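PDB 3ISP: HTH-type transcriptional regulator LysG from Mycobacterium tuberculosis, which binds DNA as a homodimeric transcription factor of the LysR family and probably activates expression of the exporter LysE while repressing its own. Local coordinates for residues Pro9-Leu14 / Leu69-Gln74; Gly21-Ala26 / Ala36-Ile41; Ser43-Gln46 / Gln50-Val53; Glu79-Ala84 / Leu273-Ile278. All blocks are in the same frame, centred on the assembly; numbering follows the deposited sequence.

Contact 1: Pro9-Leu14 / Leu69-Gln74; sequences PQLAAL and LRLAAQ
With L11 CG anti to its carbonyl carbon (chi1 -58°) and L71 CG anti to its backbone N (chi1 -179°), the leucine forks meet between helix 9-20 and helix 66-82. There the two side chains meet at a slant, and CD2 of L11 comes within 3.7 Å of CD2 of L71, with CD1 of L11 resting against the same methyl. One residue further along, the small methyl of A72 lies 3.7 Å from CB of L11. Alanine suits this place because it lets the backbones come close: the CA atoms of L11 and A72 are 5.2 Å apart, the nearest pair of the contact. L14 and L69 meet at about a right angle, CD2 of L69 lying 4.1 Å from CG of L14. Every touching residue is buried and aliphatic, so the contact is purely apolar. The short helical segments run at 116° to each other, with axes 8.8 Å apart. Beyond them, L71 also packs on L78 of the second subunit, which brings the dimer partner up to the same helix. This is the arrangement of LysR-type regulators, in which the first helix of the winged helix-turn-helix domain packs on the long linker helix.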
loop_
_atom_site.group_PDB
_atom_site.type_symbol
_atom_site.label_atom_id
_atom_site.label_comp_id
_atom_site.label_asym_id
_atom_site.label_seq_id
_atom_site.Cartn_x
_atom_site.Cartn_y
_atom_site.Cartn_z
ATOM N N PRO A 9 -6.036 2.350 -33.667
ATOM C CA PRO A 9 -4.942 3.213 -33.208
ATOM C C PRO A 9 -5.420 3.965 -31.974
ATOM O O PRO A 9 -4.840 4.986 -31.603
ATOM C CB PRO A 9 -4.755 4.209 -34.365
ATOM C CG PRO A 9 -5.809 3.861 -35.407
ATOM C CD PRO A 9 -6.827 3.001 -34.724
ATOM N N GLN A 10 -6.509 3.471 -31.382
ATOM C CA GLN A 10 -7.044 4.002 -30.134
ATOM C C GLN A 10 -6.216 3.443 -28.978
ATOM O O GLN A 10 -5.824 4.180 -28.065
ATOM C CB GLN A 10 -8.519 3.611 -29.970
ATOM C CG GLN A 10 -9.481 4.316 -30.927
ATOM C CD GLN A 10 -10.916 3.809 -30.814
ATOM O OE1 GLN A 10 -11.864 4.596 -30.786
ATOM N NE2 GLN A 10 -11.079 2.491 -30.754
ATOM N N LEU A 11 -5.950 2.138 -29.038
ATOM C CA LEU A 11 -5.045 1.473 -28.109
ATOM C C LEU A 11 -3.702 2.156 -28.166
ATOM O O LEU A 11 -3.084 2.436 -27.136
ATOM C CB LEU A 11 -4.860 0.013 -28.497
ATOM C CG LEU A 11 -6.137 -0.814 -28.565
ATOM C CD1 LEU A 11 -5.930 -2.069 -29.394
ATOM C CD2 LEU A 11 -6.595 -1.157 -27.162
ATOM N N ALA A 12 -3.243 2.413 -29.382
ATOM C CA ALA A 12 -1.968 3.077 -29.569
ATOM C C ALA A 12 -1.927 4.293 -28.663
ATOM O O ALA A 12 -0.974 4.492 -27.919
ATOM C CB ALA A 12 -1.797 3.484 -31.021
ATOM N N ALA A 13 -2.987 5.093 -28.728
ATOM C CA ALA A 13 -3.107 6.309 -27.936
ATOM C C ALA A 13 -2.962 6.021 -26.444
ATOM O O ALA A 13 -2.166 6.660 -25.747
ATOM C CB ALA A 13 -4.440 6.974 -28.211
ATOM N N LEU A 14 -3.751 5.062 -25.968
ATOM C CA LEU A 14 -3.715 4.635 -24.582
ATOM C C LEU A 14 -2.289 4.315 -24.163
ATOM O O LEU A 14 -1.688 5.007 -23.335
ATOM C CB LEU A 14 -4.570 3.383 -24.427
ATOM C CG LEU A 14 -4.809 2.929 -22.996
ATOM C CD1 LEU A 14 -5.314 4.100 -22.198
ATOM C CD2 LEU A 14 -5.796 1.795 -22.952
ATOM N N LEU A 69 -4.129 -2.249 -22.235
ATOM C CA LEU A 69 -2.707 -1.959 -22.273
ATOM C C LEU A 69 -1.982 -3.147 -22.858
ATOM O O LEU A 69 -1.133 -3.014 -23.744
ATOM C CB LEU A 69 -2.183 -1.720 -20.869
ATOM C CG LEU A 69 -2.133 -0.263 -20.452
ATOM C CD1 LEU A 69 -1.169 -0.121 -19.306
ATOM C CD2 LEU A 69 -1.697 0.580 -21.639
ATOM N N ARG A 70 -2.321 -4.315 -22.327
ATOM C CA ARG A 70 -1.808 -5.581 -22.815
ATOM C C ARG A 70 -2.213 -5.763 -24.272
ATOM O O ARG A 70 -1.381 -6.069 -25.125
ATOM C CB ARG A 70 -2.358 -6.727 -21.964
ATOM C CG ARG A 70 -1.889 -8.097 -22.388
ATOM C CD ARG A 70 -2.266 -9.160 -21.370
ATOM N NE ARG A 70 -3.696 -9.436 -21.406
ATOM C CZ ARG A 70 -4.559 -9.033 -20.481
ATOM N NH1 ARG A 70 -4.137 -8.342 -19.423
ATOM N NH2 ARG A 70 -5.841 -9.334 -20.613
ATOM N N LEU A 71 -3.497 -5.550 -24.541
ATOM C CA LEU A 71 -4.042 -5.669 -25.885
ATOM C C LEU A 71 -3.237 -4.865 -26.896
ATOM O O LEU A 71 -2.950 -5.333 -27.996
ATOM C CB LEU A 71 -5.495 -5.202 -25.910
ATOM C CG LEU A 71 -6.179 -5.309 -27.272
ATOM C CD1 LEU A 71 -6.198 -6.754 -27.742
ATOM C CD2 LEU A 71 -7.586 -4.756 -27.212
ATOM N N ALA A 72 -2.879 -3.646 -26.519
ATOM C CA ALA A 72 -2.115 -2.790 -27.403
ATOM C C ALA A 72 -0.766 -3.428 -27.749
ATOM O O ALA A 72 -0.303 -3.352 -28.895
ATOM C CB ALA A 72 -1.926 -1.411 -26.775
ATOM N N ALA A 73 -0.142 -4.066 -26.762
ATOM C CA ALA A 73 1.217 -4.565 -26.936
ATOM C C ALA A 73 1.273 -5.914 -27.648
ATOM O O ALA A 73 2.215 -6.186 -28.395
ATOM C CB ALA A 73 1.941 -4.632 -25.608
ATOM N N GLN A 74 0.278 -6.762 -27.417
ATOM C CA GLN A 74 0.238 -8.034 -28.112
ATOM C C GLN A 74 -0.043 -7.721 -29.568
ATOM O O GLN A 74 0.525 -8.325 -30.472
ATOM C CB GLN A 74 -0.829 -8.950 -27.514
ATOM C CG GLN A 74 -0.749 -9.050 -25.995
ATOM C CD GLN A 74 -1.714 -10.061 -25.400
ATOM O OE1 GLN A 74 -2.927 -9.982 -25.589
ATOM N NE2 GLN A 74 -1.172 -11.008 -24.651
#

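Contact 2: Gly21-Ala26 / Ala36-Ile41; sequences GSFDAA and AVSQRI
The backbones of segments 21-26 and 36-41 come nearest at F23 and V37, whose CA atoms lie 6.9 Å apart, and side chains bridge that gap. F23 does most of the bridging. Its CB points at the other helix, and the ring meets three residues there, V37, S38 and I41. CD2 approaches CG1 of V37 at 3.8 Å, while CZ at the far end of the ring reaches CD1 of I41 at the same distance, 3.8 Å; both methyls come at a slant to the ring. V37 presents CG1 by holding it anti to the backbone N (chi1 165°). S38 stands instead at the rim of the ring, OG near the ring plane and 3.5 Å from CD2 of F23, and its polar need is met by a hydrogen bond to P34 O. These two helices belong to the predicted helix-turn-helix motif, in which the second helix is, by the usual LysR pattern, the one that reads DNA. A large flat hydrophobe suits position 23, since V17 of helix 9-20 also packs on F23, V37 and I41, closing a three-helix core. At the start of the shorter helix S22 is the N-cap: its OG accepts from A25 N at 2.8 Å with an N-H...O angle of 171°. G21 just before it has positive phi, a conformation glycine adopts readily as the preceding helix ends.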
loop_
_atom_site.group_PDB
_atom_site.type_symbol
_atom_site.label_atom_id
_atom_site.label_comp_id
_atom_site.label_asym_id
_atom_site.label_seq_id
_atom_site.Cartn_x
_atom_site.Cartn_y
_atom_site.Cartn_z
ATOM N N GLY A 21 3.193 8.848 -19.587
ATOM C CA GLY A 21 2.639 9.675 -18.523
ATOM C C GLY A 21 2.327 11.124 -18.870
ATOM O O GLY A 21 2.630 12.024 -18.086
ATOM N N SER A 22 1.718 11.349 -20.033
ATOM C CA SER A 22 1.331 12.690 -20.479
ATOM C C SER A 22 0.531 12.638 -21.772
ATOM O O SER A 22 0.851 11.860 -22.670
ATOM C CB SER A 22 2.568 13.556 -20.706
ATOM O OG SER A 22 2.286 14.597 -21.628
ATOM N N PHE A 23 -0.501 13.473 -21.877
ATOM C CA PHE A 23 -1.278 13.559 -23.117
ATOM C C PHE A 23 -0.511 14.297 -24.217
ATOM O O PHE A 23 -0.551 13.908 -25.382
ATOM C CB PHE A 23 -2.630 14.236 -22.875
ATOM C CG PHE A 23 -3.735 13.283 -22.495
ATOM C CD1 PHE A 23 -3.610 12.452 -21.395
ATOM C CD2 PHE A 23 -4.905 13.233 -23.231
ATOM C CE1 PHE A 23 -4.629 11.585 -21.044
ATOM C CE2 PHE A 23 -5.925 12.369 -22.885
ATOM C CZ PHE A 23 -5.788 11.546 -21.792
ATOM N N ASP A 24 0.182 15.366 -23.832
ATOM C CA ASP A 24 0.993 16.147 -24.764
ATOM C C ASP A 24 2.176 15.337 -25.283
ATOM O O ASP A 24 2.471 15.346 -26.483
ATOM C CB ASP A 24 1.490 17.435 -24.101
ATOM C CG ASP A 24 0.482 18.570 -24.193
ATOM O OD1 ASP A 24 -0.564 18.390 -24.855
ATOM O OD2 ASP A 24 0.741 19.643 -23.604
ATOM N N ALA A 25 2.855 14.645 -24.374
ATOM C CA ALA A 25 3.987 13.817 -24.758
ATOM C C ALA A 25 3.563 12.833 -25.836
ATOM O O ALA A 25 4.095 12.847 -26.942
ATOM C CB ALA A 25 4.554 13.087 -23.554
ATOM N N ALA A 26 2.583 11.997 -25.519
ATOM C CA ALA A 26 2.159 10.940 -26.430
ATOM C C ALA A 26 1.576 11.486 -27.727
ATOM O O ALA A 26 1.348 10.733 -28.674
ATOM C CB ALA A 26 1.166 10.024 -25.748
ATOM N N ALA A 36 -6.854 15.120 -30.536
ATOM C CA ALA A 36 -6.968 13.824 -31.205
ATOM C C ALA A 36 -6.738 12.703 -30.212
ATOM O O ALA A 36 -7.564 11.803 -30.072
ATOM C CB ALA A 36 -5.976 13.723 -32.350
ATOM N N VAL A 37 -5.604 12.769 -29.529
ATOM C CA VAL A 37 -5.282 11.818 -28.474
ATOM C C VAL A 37 -6.423 11.751 -27.461
ATOM O O VAL A 37 -6.815 10.671 -27.020
ATOM C CB VAL A 37 -3.959 12.199 -27.761
ATOM C CG1 VAL A 37 -3.819 11.452 -26.454
ATOM C CG2 VAL A 37 -2.776 11.922 -28.664
ATOM N N SER A 38 -6.967 12.915 -27.115
ATOM C CA SER A 38 -8.061 12.989 -26.158
ATOM C C SER A 38 -9.321 12.305 -26.676
ATOM O O SER A 38 -9.936 11.516 -25.961
ATOM C CB SER A 38 -8.356 14.438 -25.785
ATOM O OG SER A 38 -7.302 14.988 -25.015
ATOM N N GLN A 39 -9.709 12.606 -27.911
ATOM C CA GLN A 39 -10.902 11.994 -28.484
ATOM C C GLN A 39 -10.639 10.535 -28.740
ATOM O O GLN A 39 -11.554 9.715 -28.728
ATOM C CB GLN A 39 -11.287 12.652 -29.808
ATOM C CG GLN A 39 -11.992 13.979 -29.677
ATOM C CD GLN A 39 -11.873 14.805 -30.935
ATOM O OE1 GLN A 39 -11.547 15.991 -30.880
ATOM N NE2 GLN A 39 -12.115 14.177 -32.084
ATOM N N ARG A 40 -9.382 10.211 -29.003
ATOM C CA ARG A 40 -9.037 8.842 -29.335
ATOM C C ARG A 40 -9.208 7.962 -28.107
ATOM O O ARG A 40 -9.838 6.903 -28.174
ATOM C CB ARG A 40 -7.617 8.759 -29.873
ATOM C CG ARG A 40 -7.329 7.465 -30.586
ATOM C CD ARG A 40 -6.205 7.663 -31.577
ATOM N NE ARG A 40 -6.523 8.694 -32.561
ATOM C CZ ARG A 40 -5.678 9.103 -33.501
ATOM N NH1 ARG A 40 -4.464 8.565 -33.577
ATOM N NH2 ARG A 40 -6.045 10.045 -34.363
ATOM N N ILE A 41 -8.661 8.418 -26.984
ATOM C CA ILE A 41 -8.865 7.748 -25.710
ATOM C C ILE A 41 -10.338 7.791 -25.275
ATOM O O ILE A 41 -10.884 6.787 -24.829
ATOM C CB ILE A 41 -7.936 8.329 -24.634
ATOM C CG1 ILE A 41 -6.529 7.769 -24.826
ATOM C CG2 ILE A 41 -8.434 7.994 -23.249
ATOM C CD1 ILE A 41 -5.541 8.296 -23.840
#

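Contact 3: Ser43-Gln46 / Gln50-Val53; sequences SLEQ and QVLV
E45 has more of its surface buried here than any other residue of the two segments, and it closes the turn that follows helix 34-48 with its side chain as well as its backbone. Extended beyond CG, the side chain runs alongside the backbone of 50-53 until OE2 accepts from L52 N at 3.1 Å. That bond is nearly straight, with an N-H...O angle of 174°, and enters on the anti side of OE2, 20° out of the carboxylate plane. The same oxygen forms a salt bridge with R55, so a buried negative charge is gripped by a peptide N-H and a guanidinium group and is probably well compensated. A glutamate suits the place because its chain is long enough to span the turn while its methylenes pack: CG of E45 lies 3.8 Å from CG of L52. L52 directs its CB toward the helix, and its CD1 meets CG of L44 at 3.7 Å, the two side chains crossing at about a right angle. L68 of helix 66-82 packs on both leucines. Q50 contributes mainly backbone, its N making a weak bond of 3.2 Å to E45 O, while its side chain leads away from the helix. From L52, backbone bonding to T62 carries the chain into the small hairpin of strands 53-54 and 60-61, the wing of a winged helix-turn-helix domain.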
loop_
_atom_site.group_PDB
_atom_site.type_symbol
_atom_site.label_atom_id
_atom_site.label_comp_id
_atom_site.label_asym_id
_atom_site.label_seq_id
_atom_site.Cartn_x
_atom_site.Cartn_y
_atom_site.Cartn_z
ATOM N N SER A 43 -12.995 8.018 -27.287
ATOM C CA SER A 43 -13.839 7.196 -28.149
ATOM C C SER A 43 -13.690 5.750 -27.718
ATOM O O SER A 43 -14.629 4.950 -27.803
ATOM C CB SER A 43 -13.447 7.373 -29.621
ATOM O OG SER A 43 -14.576 7.220 -30.467
ATOM N N LEU A 44 -12.491 5.439 -27.238
ATOM C CA LEU A 44 -12.145 4.115 -26.748
ATOM C C LEU A 44 -12.760 3.867 -25.374
ATOM O O LEU A 44 -13.210 2.752 -25.079
ATOM C CB LEU A 44 -10.627 3.987 -26.684
ATOM C CG LEU A 44 -10.030 2.759 -26.014
ATOM C CD1 LEU A 44 -10.513 1.484 -26.668
ATOM C CD2 LEU A 44 -8.525 2.859 -26.072
ATOM N N GLU A 45 -12.768 4.913 -24.543
ATOM C CA GLU A 45 -13.469 4.889 -23.263
ATOM C C GLU A 45 -14.959 4.729 -23.497
ATOM O O GLU A 45 -15.637 4.026 -22.753
ATOM C CB GLU A 45 -13.210 6.166 -22.469
ATOM C CG GLU A 45 -12.045 6.065 -21.513
ATOM C CD GLU A 45 -11.546 7.421 -21.053
ATOM O OE1 GLU A 45 -12.093 8.445 -21.520
ATOM O OE2 GLU A 45 -10.604 7.465 -20.227
ATOM N N GLN A 46 -15.456 5.389 -24.542
ATOM C CA GLN A 46 -16.842 5.248 -24.964
ATOM C C GLN A 46 -17.157 3.816 -25.366
ATOM O O GLN A 46 -18.054 3.188 -24.803
ATOM C CB GLN A 46 -17.136 6.190 -26.122
ATOM C CG GLN A 46 -17.570 7.582 -25.695
ATOM C CD GLN A 46 -18.985 7.604 -25.134
ATOM O OE1 GLN A 46 -19.682 6.581 -25.134
ATOM N NE2 GLN A 46 -19.418 8.773 -24.653
ATOM N N GLN A 50 -15.765 2.404 -19.997
ATOM C CA GLN A 50 -14.993 2.556 -18.769
ATOM C C GLN A 50 -14.004 3.704 -18.895
ATOM O O GLN A 50 -13.510 4.011 -19.975
ATOM C CB GLN A 50 -14.206 1.278 -18.485
ATOM C CG GLN A 50 -15.030 0.023 -18.466
ATOM C CD GLN A 50 -15.479 -0.369 -17.076
ATOM O OE1 GLN A 50 -14.937 0.100 -16.064
ATOM N NE2 GLN A 50 -16.467 -1.251 -17.015
ATOM N N VAL A 51 -13.705 4.345 -17.787
ATOM C CA VAL A 51 -12.622 5.290 -17.809
ATOM C C VAL A 51 -11.350 4.445 -17.792
ATOM O O VAL A 51 -11.284 3.451 -17.059
ATOM C CB VAL A 51 -12.729 6.245 -16.623
ATOM C CG1 VAL A 51 -11.404 6.929 -16.349
ATOM C CG2 VAL A 51 -13.824 7.255 -16.899
ATOM N N LEU A 52 -10.360 4.826 -18.607
ATOM C CA LEU A 52 -9.183 3.987 -18.845
ATOM C C LEU A 52 -7.857 4.592 -18.383
ATOM O O LEU A 52 -6.878 3.872 -18.149
ATOM C CB LEU A 52 -9.087 3.622 -20.321
ATOM C CG LEU A 52 -10.222 2.749 -20.846
ATOM C CD1 LEU A 52 -10.112 2.557 -22.344
ATOM C CD2 LEU A 52 -10.228 1.418 -20.138
ATOM N N VAL A 53 -7.833 5.911 -18.252
ATOM C CA VAL A 53 -6.622 6.635 -17.910
ATOM C C VAL A 53 -6.910 7.686 -16.864
ATOM O O VAL A 53 -7.756 8.547 -17.069
ATOM C CB VAL A 53 -6.087 7.419 -19.115
ATOM C CG1 VAL A 53 -4.757 8.063 -18.767
ATOM C CG2 VAL A 53 -5.952 6.528 -20.318
#

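Contact 4: Glu79-Ala84 / Leu273-Ile278; sequences ESEALA and LDSPII
E81 reaches across to S275 and I277 with an extended side chain, starting from a CB that points toward the other segment. With CG anti to the carbonyl carbon (chi1 -79°), the first methylene beyond CB passes CD1 of I277 at 3.8 Å, an aliphatic contact. CD brings the carboxylate to the start of helix 276-288, sliding past P276, whose CD lies 3.7 Å from CD of E81. OE1 takes a hydrogen bond from S275 OG at 2.6 Å, the hydroxyl coming from above the carboxylate plane, 37° out of it. OE2 lies 2.9 Å from I277 N, apparently accepting a hydrogen bond, but this oxygen is crowded in the model and the bond is doubtful. The carboxylate sits at the N-terminus of a helix, where the helix dipole, and perhaps the N-H of I277, would favour its negative charge. S275 is the N-cap of that helix: while its OG donates to E81, it accepts a weak bond from I278 N at 3.4 Å. The contact joins the end of the linker helix 66-82 to the last helix of the regulatory domain, which has the periplasmic-binding-protein fold. Proline fits the first turn after the cap, where its missing N-H costs no helical bond. L77, one turn back on the linker helix, packs against S275, I277 and I278, and D274 makes a long, weak ion pair with R70 of the second subunit.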
loop_
_atom_site.group_PDB
_atom_site.type_symbol
_atom_site.label_atom_id
_atom_site.label_comp_id
_atom_site.label_asym_id
_atom_site.label_seq_id
_atom_site.Cartn_x
_atom_site.Cartn_y
_atom_site.Cartn_z
ATOM N N GLU A 79 1.380 -7.396 -35.072
ATOM C CA GLU A 79 1.462 -6.567 -36.261
ATOM C C GLU A 79 2.856 -6.567 -36.902
ATOM O O GLU A 79 2.978 -6.766 -38.104
ATOM C CB GLU A 79 1.021 -5.147 -35.938
ATOM C CG GLU A 79 1.304 -4.148 -37.036
ATOM C CD GLU A 79 0.928 -2.748 -36.618
ATOM O OE1 GLU A 79 -0.279 -2.497 -36.395
ATOM O OE2 GLU A 79 1.845 -1.908 -36.493
ATOM N N SER A 80 3.902 -6.363 -36.105
ATOM C CA SER A 80 5.240 -6.245 -36.680
ATOM C C SER A 80 5.778 -7.584 -37.188
ATOM O O SER A 80 6.688 -7.628 -38.013
ATOM C CB SER A 80 6.223 -5.517 -35.735
ATOM O OG SER A 80 6.697 -6.334 -34.677
ATOM N N GLU A 81 5.197 -8.676 -36.717
ATOM C CA GLU A 81 5.514 -9.987 -37.266
ATOM C C GLU A 81 4.735 -10.308 -38.544
ATOM O O GLU A 81 5.271 -10.913 -39.466
ATOM C CB GLU A 81 5.224 -11.066 -36.240
ATOM C CG GLU A 81 6.287 -11.212 -35.205
ATOM C CD GLU A 81 6.098 -12.477 -34.427
ATOM O OE1 GLU A 81 4.924 -12.864 -34.222
ATOM O OE2 GLU A 81 7.112 -13.090 -34.043
ATOM N N ALA A 82 3.465 -9.929 -38.595
ATOM C CA ALA A 82 2.660 -10.218 -39.767
ATOM C C ALA A 82 3.210 -9.441 -40.945
ATOM O O ALA A 82 3.059 -9.835 -42.095
ATOM C CB ALA A 82 1.200 -9.860 -39.523
ATOM N N LEU A 83 3.858 -8.329 -40.650
ATOM C CA LEU A 83 4.395 -7.480 -41.696
ATOM C C LEU A 83 5.881 -7.758 -41.932
ATOM O O LEU A 83 6.524 -7.126 -42.765
ATOM C CB LEU A 83 4.106 -6.006 -41.379
ATOM C CG LEU A 83 5.243 -5.005 -41.267
ATOM C CD1 LEU A 83 4.691 -3.597 -41.273
ATOM C CD2 LEU A 83 6.024 -5.275 -39.999
ATOM N N ALA A 84 6.418 -8.722 -41.201
ATOM C CA ALA A 84 7.762 -9.205 -41.469
ATOM C C ALA A 84 7.674 -10.572 -42.144
ATOM O O ALA A 84 8.604 -11.003 -42.822
ATOM C CB ALA A 84 8.570 -9.282 -40.184
ATOM N N LEU A 273 -0.900 -16.507 -27.683
ATOM C CA LEU A 273 -1.162 -16.058 -29.032
ATOM C C LEU A 273 -0.183 -16.770 -29.933
ATOM O O LEU A 273 0.666 -17.502 -29.451
ATOM C CB LEU A 273 -1.003 -14.544 -29.154
ATOM C CG LEU A 273 0.272 -13.893 -28.615
ATOM C CD1 LEU A 273 1.479 -14.251 -29.463
ATOM C CD2 LEU A 273 0.098 -12.381 -28.552
ATOM N N ASP A 274 -0.308 -16.568 -31.240
ATOM C CA ASP A 274 0.662 -17.117 -32.184
ATOM C C ASP A 274 1.789 -16.128 -32.458
ATOM O O ASP A 274 1.559 -14.944 -32.713
ATOM C CB ASP A 274 -0.019 -17.494 -33.494
ATOM C CG ASP A 274 -0.851 -18.745 -33.371
ATOM O OD1 ASP A 274 -0.631 -19.503 -32.393
ATOM O OD2 ASP A 274 -1.721 -18.965 -34.249
ATOM N N SER A 275 3.019 -16.609 -32.410
ATOM C CA SER A 275 4.141 -15.734 -32.679
ATOM C C SER A 275 5.400 -16.552 -32.851
ATOM O O SER A 275 5.835 -17.239 -31.938
ATOM C CB SER A 275 4.322 -14.731 -31.545
ATOM O OG SER A 275 5.314 -13.780 -31.869
ATOM N N PRO A 276 5.974 -16.511 -34.047
ATOM C CA PRO A 276 7.263 -17.174 -34.216
ATOM C C PRO A 276 8.288 -16.681 -33.186
ATOM O O PRO A 276 9.072 -17.490 -32.692
ATOM C CB PRO A 276 7.657 -16.792 -35.642
ATOM C CG PRO A 276 6.339 -16.642 -36.338
ATOM C CD PRO A 276 5.412 -16.035 -35.321
ATOM N N ILE A 277 8.275 -15.398 -32.836
ATOM C CA ILE A 277 9.229 -14.917 -31.834
ATOM C C ILE A 277 8.936 -15.501 -30.455
ATOM O O ILE A 277 9.845 -15.973 -29.782
ATOM C CB ILE A 277 9.315 -13.379 -31.744
ATOM C CG1 ILE A 277 9.603 -12.769 -33.109
ATOM C CG2 ILE A 277 10.450 -12.975 -30.834
ATOM C CD1 ILE A 277 9.445 -11.256 -33.138
ATOM N N ILE A 278 7.679 -15.480 -30.032
ATOM C CA ILE A 278 7.323 -16.083 -28.746
ATOM C C ILE A 278 7.711 -17.569 -28.645
ATOM O O ILE A 278 8.499 -17.956 -27.783
ATOM C CB ILE A 278 5.829 -15.929 -28.425
ATOM C CG1 ILE A 278 5.451 -14.448 -28.392
ATOM C CG2 ILE A 278 5.505 -16.593 -27.098
ATOM C CD1 ILE A 278 6.451 -13.587 -27.673
#

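Contacts 1, 2 and 3 are buried; 2 and 3 lie within the DNA-binding domain and contact 1 fastens it to the linker helix, whereas contact 4 is a surface contact and ties the linker to the regulatory domain. Helix 66-82 serves both contacts 1 and 4, and Q74 packs on L273 between them; helix 34-48 likewise serves contacts 2 and 3. V53 touches L14, F23 and I41, so the three buried contacts share one hydrophobic core. Their chemistry follows position: contact 1 is wholly aliphatic, contact 2 is aromatic against aliphatic, and contact 3 adds a buried carboxylate. Contact 4 also rests on a glutamate, but one directed at a helix N-terminus. Contact 2 alone is untouched by other chains of the assembly.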